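Long-range contact in Slr1438 protein (Synechocystis sp., PDB 3K25), which is of unknown function but may, as an aldose 1-epimerase family member, bind carbohydrate and act as a sugar isomerase: residues 203-208 / 243-248. Residues are numbered along the deposited sequence; the frame is centred on the assembly and turned at random.
Sequences SPELDL and WTVAGK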
# COMPACT_ATOMS: atom_id res chain seq x y z
N SER A 203 -10.41 12.77 15.19
CA SER A 203 -9.85 14.08 14.86
C SER A 203 -10.08 14.41 13.38
O SER A 203 -10.25 13.51 12.57
CB SER A 203 -8.35 14.12 15.16
OG SER A 203 -7.74 15.22 14.51
N PRO A 204 -10.07 15.71 13.03
CA PRO A 204 -10.28 16.12 11.64
C PRO A 204 -9.35 15.42 10.66
O PRO A 204 -9.77 15.04 9.56
CB PRO A 204 -10.02 17.62 11.70
CG PRO A 204 -10.52 17.98 13.05
CD PRO A 204 -9.93 16.88 13.90
N GLU A 205 -8.09 15.25 11.05
CA GLU A 205 -7.12 14.58 10.20
C GLU A 205 -5.89 14.12 10.97
O GLU A 205 -5.29 14.89 11.71
CB GLU A 205 -6.70 15.50 9.05
CG GLU A 205 -5.55 14.96 8.21
CD GLU A 205 -5.27 15.81 6.98
OE1 GLU A 205 -5.24 17.06 7.11
OE2 GLU A 205 -5.08 15.25 5.89
N LEU A 206 -5.54 12.85 10.80
CA LEU A 206 -4.39 12.26 11.46
C LEU A 206 -3.45 11.68 10.40
O LEU A 206 -3.80 10.76 9.67
CB LEU A 206 -4.86 11.14 12.41
CG LEU A 206 -4.75 11.34 13.93
CD1 LEU A 206 -5.47 12.61 14.34
CD2 LEU A 206 -5.35 10.14 14.65
N ASP A 207 -2.25 12.25 10.29
CA ASP A 207 -1.28 11.78 9.31
C ASP A 207 0.02 11.50 10.05
O ASP A 207 0.97 12.27 9.96
CB ASP A 207 -1.05 12.85 8.23
CG ASP A 207 -0.29 12.32 7.02
OD1 ASP A 207 0.88 11.92 7.16
OD2 ASP A 207 -0.88 12.30 5.93
N LEU A 208 0.04 10.40 10.79
CA LEU A 208 1.20 10.04 11.60
C LEU A 208 2.18 9.02 11.00
O LEU A 208 1.79 7.99 10.44
CB LEU A 208 0.72 9.53 12.97
CG LEU A 208 -0.41 10.28 13.70
CD1 LEU A 208 -0.35 11.78 13.40
CD2 LEU A 208 -1.76 9.72 13.25
N TRP A 243 -3.06 7.04 8.38
CA TRP A 243 -3.81 8.07 7.65
C TRP A 243 -5.30 7.94 7.93
O TRP A 243 -5.85 6.83 7.94
CB TRP A 243 -3.53 7.90 6.15
CG TRP A 243 -4.29 8.77 5.14
CD1 TRP A 243 -4.76 8.36 3.90
CD2 TRP A 243 -4.54 10.17 5.21
NE1 TRP A 243 -5.26 9.43 3.20
CE2 TRP A 243 -5.14 10.55 3.98
CE3 TRP A 243 -4.31 11.15 6.18
CZ2 TRP A 243 -5.51 11.87 3.70
CZ3 TRP A 243 -4.68 12.46 5.91
CH2 TRP A 243 -5.27 12.80 4.68
N THR A 244 -5.97 9.06 8.15
CA THR A 244 -7.40 9.05 8.41
C THR A 244 -7.94 10.48 8.44
O THR A 244 -7.25 11.40 8.88
CB THR A 244 -7.73 8.35 9.74
OG1 THR A 244 -9.14 8.45 10.00
CG2 THR A 244 -6.96 8.97 10.89
N VAL A 245 -9.16 10.66 7.96
CA VAL A 245 -9.77 11.99 7.94
C VAL A 245 -11.23 11.96 8.35
O VAL A 245 -11.95 10.97 8.13
CB VAL A 245 -9.68 12.65 6.54
CG1 VAL A 245 -8.24 12.65 6.05
CG2 VAL A 245 -10.59 11.93 5.56
N ALA A 246 -11.67 13.06 8.95
CA ALA A 246 -13.05 13.20 9.39
C ALA A 246 -13.98 12.96 8.20
O ALA A 246 -13.77 13.52 7.12
CB ALA A 246 -13.27 14.60 9.97
N GLY A 247 -15.00 12.13 8.40
CA GLY A 247 -15.93 11.86 7.32
C GLY A 247 -15.71 10.54 6.60
O GLY A 247 -16.48 9.59 6.78
N LYS A 248 -14.67 10.47 5.78
CA LYS A 248 -14.37 9.24 5.04
C LYS A 248 -14.12 8.08 6.01
O LYS A 248 -13.29 8.18 6.92
CB LYS A 248 -13.16 9.48 4.12
CG LYS A 248 -13.32 10.76 3.29
CD LYS A 248 -12.40 10.82 2.06
CE LYS A 248 -12.89 9.90 0.92
NZ LYS A 248 -12.04 9.98 -0.32
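Trp243 turns the six-membered part of its indole toward the neighbouring strand, where CZ3 is close to the side chain of Glu205 and CE3 to that of Asp207, all three side chains rising from the same face of the sheet. The ring gets there because CG of Trp243 stands anti to the backbone N (chi1 174°), which swings the indole toward the 205-208 strand, edge first. Glu205, extended along its chain, brings CG to 3.5 Å from CZ3 of Trp243 and sets CD at the ring edge, in plane; the placing of its carboxylate oxygens is doubtful. Asp207 comes in obliquely, with OD2 3.6 Å from CE3 of Trp243 and its carboxylate turned 57° against the ring. The indole also meets the rings of Tyr250 and His164. A broad aromatic suits this place, since it can meet the aliphatic part of one acid and the carboxylate of the other; an alanine here would probably open a gap beside both acid side chains and deprive the two rings of their aromatic neighbour. On the other face Leu206 and Thr244 are buried together, CB of Leu206 lying 3.4 Å from CG2 of Thr244. The beta-branched threonine suits a strand and serves two ends: its methyl packs on leucine, while OG1 bonds to Lys172. Between the two faces the backbones pair: Leu206 N donates to Thr244 O at 3.0 Å, nearly straight, and Thr244 N returns a weak bond to Leu206 O. Where the strand gives way to loop, Ala246 N reaches Pro204 O at 2.8 Å, and the small methyl of Ala246 rests against the backbone of Pro204. This is the regular pairing of an antiparallel beta sheet, here joining strands 205-210 and 239-245 within the beta-rich galactose mutarotase-like fold of the aldose 1-epimerase family.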